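Local coordinates for DUF1881 domain-containing protein (Neurospora crassa, PDB 5Z6D), which is of unknown function but joins a βγ-crystallin domain to an Ig-like domain, an interface that probably leaves its calcium-binding site inoperative, at residues G28-V33 and I53-Y58; V143-Y148 and V163-N168. The protein carries 1 engineered substitution. All coordinates share one frame; numbering follows the deposited sequence.

Contact 1 and contact 2 illustrate two ways in which strands of one all-beta chain can meet. Contact 1 (28-33 with 53-58) closes in sequence before contact 2 (143-148 with 163-168) opens. It lies in the βγ-crystallin domain, where strand 82-87 separates its two strands. Contact 2, within the range of the membrane-binding family, is a direct antiparallel hairpin pairing in a different sheet. The centres of contacts 1 and 2 are about 21 Å apart, their nearest atoms about 10 Å. Contact 1 holds calcium-site residue Gln56 and through Trp55 reaches Val117 and strand 131-136 of the following domain, so it lies by the junction of the two, whereas contact 2, away from that site, is internal to one sheet.

Contact 1 (G28-V33 and I53-Y58); sequences GQDVSV and IAWQHY
His57 and Ser32 meet because the imidazole CG is tucked between backbone N and carbonyl carbon (chi1 85°), the crowded position, which turns one ring face to strand 30-32. Ser32 comes over that face: its CB makes a CH-pi contact 4.2 Å from the centroid of the His57 ring and 23° off the normal, while OG, beside its own backbone N, also lies above the ring. Tyr58 packs on the opposite face, His57 CE1 standing 3.1 Å above the plane of the phenol ring, offset toward its rim. The imidazole is thus held between serine and tyrosine, and its rotation is fixed further by a hydrogen bond between ND1 and Ser81 OG.

The carbonyl of Val33 closes the group. Tyr58 OH donates to Val33 O at 2.7 Å, tilted out of the carbonyl plane, and the same oxygen lies at the imidazole edge, 3.6 Å from His57 CE1. The segment after strand 50-55 is steadied locally by Tyr58 N, which reaches an in-plane lone pair of Gln56 OE1 at 3.0 Å; that oxygen also bonds Ser81 OG. The calcium site carries no ion here, and this network includes two of its residues, Gln56 and Ser81.

Farther along, Asp30 OD2 approaches Trp55 CH2 at 4.0 Å, carboxylate and indole planes 84° apart. The carboxylate's main partners are Arg82 and Arg84, both in salt bridges.

Those arginines belong to strand 82-87, which runs between strands 30-32 and 50-55 in the antiparallel sheet of the βγ-crystallin domain, so the contact is made by side chains and, past the strands' ends, by Val33 O. Trp55 NE1 also bonds Val117 O, and its ring packs on Leu132 and Ile135 of strand 131-136.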
loop_
_atom_site.group_PDB
_atom_site.type_symbol
_atom_site.label_atom_id
_atom_site.label_comp_id
_atom_site.label_asym_id
_atom_site.label_seq_id
_atom_site.Cartn_x
_atom_site.Cartn_y
_atom_site.Cartn_z
ATOM N N GLY A 28 -14.545 7.293 3.893
ATOM C CA GLY A 28 -14.933 6.207 4.783
ATOM C C GLY A 28 -15.430 4.946 4.090
ATOM O O GLY A 28 -15.528 3.885 4.716
ATOM N N GLN A 29 -15.797 5.036 2.819
ATOM C CA GLN A 29 -16.258 3.852 2.110
ATOM C C GLN A 29 -15.115 3.000 1.623
ATOM O O GLN A 29 -14.133 3.489 1.055
ATOM C CB GLN A 29 -17.153 4.211 0.920
ATOM C CG GLN A 29 -18.576 4.593 1.326
ATOM C CD GLN A 29 -19.505 4.662 0.130
ATOM O OE1 GLN A 29 -19.857 5.751 -0.341
ATOM N NE2 GLN A 29 -19.891 3.510 -0.381
ATOM N N ASP A 30 -15.276 1.708 1.861
ATOM C CA ASP A 30 -14.335 0.689 1.450
ATOM C C ASP A 30 -15.119 -0.270 0.577
ATOM O O ASP A 30 -16.107 -0.855 1.023
ATOM C CB ASP A 30 -13.748 0.000 2.678
ATOM C CG ASP A 30 -12.637 -0.976 2.347
ATOM O OD1 ASP A 30 -12.824 -1.840 1.468
ATOM O OD2 ASP A 30 -11.568 -0.884 2.990
ATOM N N VAL A 31 -14.692 -0.411 -0.671
ATOM C CA VAL A 31 -15.464 -1.113 -1.679
ATOM C C VAL A 31 -14.647 -2.201 -2.371
ATOM O O VAL A 31 -13.559 -1.940 -2.900
ATOM C CB VAL A 31 -15.987 -0.142 -2.749
ATOM C CG1 VAL A 31 -16.704 -0.909 -3.847
ATOM C CG2 VAL A 31 -16.889 0.914 -2.115
ATOM N N SER A 32 -15.181 -3.411 -2.373
ATOM C CA SER A 32 -14.575 -4.535 -3.067
ATOM C C SER A 32 -15.506 -5.045 -4.154
ATOM O O SER A 32 -16.716 -5.179 -3.939
ATOM C CB SER A 32 -14.249 -5.662 -2.077
ATOM O OG SER A 32 -13.201 -5.300 -1.202
ATOM N N VAL A 33 -14.937 -5.325 -5.320
ATOM C CA VAL A 33 -15.701 -5.767 -6.477
ATOM C C VAL A 33 -15.255 -7.173 -6.858
ATOM O O VAL A 33 -14.131 -7.578 -6.531
ATOM C CB VAL A 33 -15.526 -4.789 -7.654
ATOM C CG1 VAL A 33 -15.920 -3.394 -7.212
ATOM C CG2 VAL A 33 -14.091 -4.809 -8.159
ATOM N N ILE A 53 -7.487 5.312 -2.430
ATOM C CA ILE A 53 -6.440 4.300 -2.435
ATOM C C ILE A 53 -7.039 3.015 -2.973
ATOM O O ILE A 53 -7.986 2.498 -2.401
ATOM C CB ILE A 53 -5.850 4.083 -1.032
ATOM C CG1 ILE A 53 -5.239 5.387 -0.503
ATOM C CG2 ILE A 53 -4.812 2.953 -1.065
ATOM C CD1 ILE A 53 -4.891 5.336 0.983
ATOM N N ALA A 54 -6.501 2.510 -4.083
ATOM C CA ALA A 54 -7.034 1.306 -4.740
ATOM C C ALA A 54 -5.984 0.196 -4.749
ATOM O O ALA A 54 -4.818 0.464 -4.989
ATOM C CB ALA A 54 -7.488 1.635 -6.180
ATOM N N TRP A 55 -6.389 -1.046 -4.480
ATOM C CA TRP A 55 -5.422 -2.121 -4.443
ATOM C C TRP A 55 -6.044 -3.458 -4.806
ATOM O O TRP A 55 -7.206 -3.541 -5.231
ATOM C CB TRP A 55 -4.712 -2.174 -3.074
ATOM C CG TRP A 55 -5.491 -2.602 -1.830
ATOM C CD1 TRP A 55 -5.407 -3.812 -1.200
ATOM C CD2 TRP A 55 -6.388 -1.791 -1.043
ATOM N NE1 TRP A 55 -6.211 -3.811 -0.073
ATOM C CE2 TRP A 55 -6.826 -2.600 0.039
ATOM C CE3 TRP A 55 -6.866 -0.481 -1.146
ATOM C CZ2 TRP A 55 -7.728 -2.125 1.011
ATOM C CZ3 TRP A 55 -7.760 -0.014 -0.182
ATOM C CH2 TRP A 55 -8.177 -0.835 0.885
ATOM N N GLN A 56 -5.231 -4.497 -4.673
ATOM C CA GLN A 56 -5.585 -5.824 -5.136
ATOM C C GLN A 56 -5.902 -6.731 -3.949
ATOM O O GLN A 56 -5.016 -7.084 -3.184
ATOM C CB GLN A 56 -4.435 -6.394 -5.966
ATOM C CG GLN A 56 -4.745 -7.727 -6.573
ATOM C CD GLN A 56 -6.048 -7.702 -7.321
ATOM O OE1 GLN A 56 -7.044 -8.274 -6.875
ATOM N NE2 GLN A 56 -6.059 -7.020 -8.461
ATOM N N HIS A 57 -7.162 -7.107 -3.786
ATOM C CA HIS A 57 -7.486 -7.924 -2.623
ATOM C C HIS A 57 -7.641 -9.400 -2.980
ATOM O O HIS A 57 -7.941 -10.219 -2.113
ATOM C CB HIS A 57 -8.738 -7.388 -1.922
ATOM C CG HIS A 57 -10.024 -7.887 -2.491
ATOM N ND1 HIS A 57 -10.502 -7.486 -3.718
ATOM C CD2 HIS A 57 -10.952 -8.735 -1.982
ATOM C CE1 HIS A 57 -11.663 -8.073 -3.949
ATOM N NE2 HIS A 57 -11.955 -8.839 -2.912
ATOM N N TYR A 58 -7.401 -9.744 -4.243
ATOM C CA TYR A 58 -7.449 -11.151 -4.665
ATOM C C TYR A 58 -6.070 -11.800 -4.722
ATOM O O TYR A 58 -5.935 -12.950 -5.141
ATOM C CB TYR A 58 -8.129 -11.284 -6.028
ATOM C CG TYR A 58 -9.601 -10.983 -5.973
ATOM C CD1 TYR A 58 -10.404 -11.554 -4.993
ATOM C CD2 TYR A 58 -10.185 -10.104 -6.876
ATOM C CE1 TYR A 58 -11.754 -11.274 -4.924
ATOM C CE2 TYR A 58 -11.537 -9.813 -6.815
ATOM C CZ TYR A 58 -12.315 -10.404 -5.838
ATOM O OH TYR A 58 -13.658 -10.123 -5.760
#

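Contact 2 (V143-Y148 and V163-N168)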
loop_
_atom_site.group_PDB
_atom_site.type_symbol
_atom_site.label_atom_id
_atom_site.label_comp_id
_atom_site.label_asym_id
_atom_site.label_seq_id
_atom_site.Cartn_x
_atom_site.Cartn_y
_atom_site.Cartn_z
ATOM N N VAL A 143 0.218 1.469 14.937
ATOM C CA VAL A 143 -0.151 0.137 14.479
ATOM C C VAL A 143 1.046 -0.782 14.562
ATOM O O VAL A 143 2.143 -0.371 14.247
ATOM C CB VAL A 143 -0.681 0.179 13.018
ATOM C CG1 VAL A 143 -0.755 -1.217 12.417
ATOM C CG2 VAL A 143 -2.035 0.862 12.977
ATOM N N THR A 144 0.852 -2.007 15.050
ATOM C CA THR A 144 1.892 -3.028 14.972
ATOM C C THR A 144 1.453 -4.101 13.992
ATOM O O THR A 144 0.322 -4.586 14.063
ATOM C CB THR A 144 2.185 -3.677 16.331
ATOM O OG1 THR A 144 2.871 -2.742 17.164
ATOM C CG2 THR A 144 3.088 -4.900 16.140
ATOM N N THR A 145 2.349 -4.461 13.073
ATOM C CA THR A 145 2.048 -5.433 12.031
ATOM C C THR A 145 3.126 -6.506 11.996
ATOM O O THR A 145 4.318 -6.205 11.964
ATOM C CB THR A 145 1.931 -4.752 10.646
ATOM O OG1 THR A 145 0.878 -3.783 10.692
ATOM C CG2 THR A 145 1.625 -5.773 9.578
ATOM N N ALA A 146 2.713 -7.768 12.030
ATOM C CA ALA A 146 3.693 -8.850 12.072
ATOM C C ALA A 146 4.439 -8.953 10.752
ATOM O O ALA A 146 3.852 -8.757 9.687
ATOM C CB ALA A 146 3.010 -10.164 12.397
ATOM N N VAL A 147 5.733 -9.260 10.824
ATOM C CA VAL A 147 6.515 -9.475 9.607
ATOM C C VAL A 147 7.332 -10.769 9.680
ATOM O O VAL A 147 7.730 -11.227 10.764
ATOM C CB VAL A 147 7.486 -8.305 9.297
ATOM C CG1 VAL A 147 6.723 -7.005 9.009
ATOM C CG2 VAL A 147 8.467 -8.104 10.427
ATOM N N TYR A 148 7.583 -11.358 8.512
ATOM C CA TYR A 148 8.289 -12.640 8.433
ATOM C C TYR A 148 9.234 -12.586 7.250
ATOM O O TYR A 148 8.813 -12.296 6.133
ATOM C CB TYR A 148 7.318 -13.824 8.270
ATOM C CG TYR A 148 6.179 -13.863 9.276
ATOM C CD1 TYR A 148 6.231 -14.711 10.382
ATOM C CD2 TYR A 148 5.049 -13.054 9.116
ATOM C CE1 TYR A 148 5.190 -14.742 11.306
ATOM C CE2 TYR A 148 4.016 -13.079 10.036
ATOM C CZ TYR A 148 4.090 -13.920 11.123
ATOM O OH TYR A 148 3.053 -13.941 12.035
ATOM N N VAL A 163 6.660 -4.754 12.799
ATOM C CA VAL A 163 6.978 -3.363 12.524
ATOM C C VAL A 163 5.936 -2.514 13.243
ATOM O O VAL A 163 4.772 -2.907 13.353
ATOM C CB VAL A 163 6.987 -3.061 10.999
ATOM C CG1 VAL A 163 5.604 -3.303 10.370
ATOM C CG2 VAL A 163 7.475 -1.637 10.732
ATOM N N TYR A 164 6.370 -1.364 13.747
ATOM C CA TYR A 164 5.510 -0.450 14.470
ATOM C C TYR A 164 5.452 0.855 13.684
ATOM O O TYR A 164 6.477 1.479 13.437
ATOM C CB TYR A 164 6.052 -0.237 15.891
ATOM C CG TYR A 164 5.226 0.649 16.805
ATOM C CD1 TYR A 164 4.034 0.199 17.362
ATOM C CD2 TYR A 164 5.653 1.928 17.129
ATOM C CE1 TYR A 164 3.288 1.003 18.211
ATOM C CE2 TYR A 164 4.915 2.738 17.973
ATOM C CZ TYR A 164 3.734 2.275 18.509
ATOM O OH TYR A 164 2.999 3.085 19.351
ATOM N N PHE A 165 4.258 1.222 13.243
ATOM C CA PHE A 165 4.018 2.493 12.557
ATOM C C PHE A 165 3.412 3.508 13.502
ATOM O O PHE A 165 2.501 3.194 14.267
ATOM C CB PHE A 165 3.065 2.320 11.379
ATOM C CG PHE A 165 3.545 1.359 10.331
ATOM C CD1 PHE A 165 4.671 1.635 9.577
ATOM C CD2 PHE A 165 2.843 0.192 10.085
ATOM C CE1 PHE A 165 5.099 0.750 8.595
ATOM C CE2 PHE A 165 3.261 -0.694 9.102
ATOM C CZ PHE A 165 4.383 -0.409 8.355
ATOM N N GLU A 166 3.892 4.740 13.435
ATOM C CA GLU A 166 3.255 5.779 14.234
ATOM C C GLU A 166 3.219 7.075 13.450
ATOM O O GLU A 166 4.062 7.308 12.598
ATOM C CB GLU A 166 3.981 5.974 15.578
ATOM C CG GLU A 166 5.364 6.578 15.485
ATOM C CD GLU A 166 5.986 6.812 16.858
ATOM O OE1 GLU A 166 5.400 6.357 17.865
ATOM O OE2 GLU A 166 7.058 7.450 16.930
ATOM N N TRP A 167 2.227 7.910 13.725
ATOM C CA TRP A 167 2.168 9.209 13.081
ATOM C C TRP A 167 3.140 10.177 13.731
ATOM O O TRP A 167 3.178 10.309 14.956
ATOM C CB TRP A 167 0.754 9.789 13.129
ATOM C CG TRP A 167 0.640 11.003 12.271
ATOM C CD1 TRP A 167 0.775 12.304 12.667
ATOM C CD2 TRP A 167 0.407 11.034 10.858
ATOM N NE1 TRP A 167 0.624 13.144 11.588
ATOM C CE2 TRP A 167 0.393 12.389 10.467
ATOM C CE3 TRP A 167 0.184 10.049 9.890
ATOM C CZ2 TRP A 167 0.178 12.784 9.145
ATOM C CZ3 TRP A 167 -0.028 10.440 8.580
ATOM C CH2 TRP A 167 -0.028 11.799 8.217
ATOM N N ASN A 168 3.931 10.838 12.894
ATOM C CA ASN A 168 4.839 11.895 13.314
ATOM C C ASN A 168 4.178 13.245 13.077
ATOM O O ASN A 168 4.067 13.703 11.925
ATOM C CB ASN A 168 6.161 11.811 12.558
ATOM C CG ASN A 168 7.222 12.712 13.146
ATOM O OD1 ASN A 168 7.053 13.928 13.201
ATOM N ND2 ASN A 168 8.325 12.120 13.592
#
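Val143 and Phe165 exchange both of their backbone bonds: Val143 N gives to Phe165 O at 2.9 Å, and Phe165 N returns to Val143 O at 2.8 Å. Two residues on, Thr145 and Val163 repeat the exchange, Thr145 N to Val163 O and Val163 N to Thr145 O, both at 2.9 Å. Between these hydrogen-bonded pairs sits the non-hydrogen-bonded pair Thr144-Tyr164, the alternation expected of an antiparallel ladder.

Two carbonyls do extra work. Val143 O also receives the CA-H of Tyr164, CA to O 3.4 Å, and Val163 O likewise takes Thr144 CA at 3.3 Å, so each oxygen is gripped by one N-H and one weaker C-H. Other backbone groups find partners beyond the two segments: Tyr164 with Val177, Glu166 with Asp175, Ala146 with Asp113 and Val147 with Gly161. Asp175 OD2 and Asn171 N satisfy the Asn168 side-chain amide.

Side chains sort by face. With Thr144, Tyr164 occupies one side of the sheet; Thr144 OG1 meets the phenol edge in its plane, 3.2 Å from Tyr164 CD1, a meeting made possible because Tyr164 CG stands opposite its backbone N (chi1 -177°). The other side carries Val143, Thr145, Val163 and Phe165. There Val163 CG1 lies 4.1 Å from Val147 CG1 and also touches the Thr145 side chain, while Thr145 OG1 lies at the edge of the Phe165 ring.

The two strands run 156° apart in direction, forming the hairpin of 143-151 and 157-168. Strand 108-112 flanks the first, Val112 receiving Thr145 and Val147. Strand 173-177 flanks the second, with Val176 against Val163 and Phe165, so the hairpin supplies the third and fourth strands of a five-stranded antiparallel sheet in what is probably the Ig-like domain.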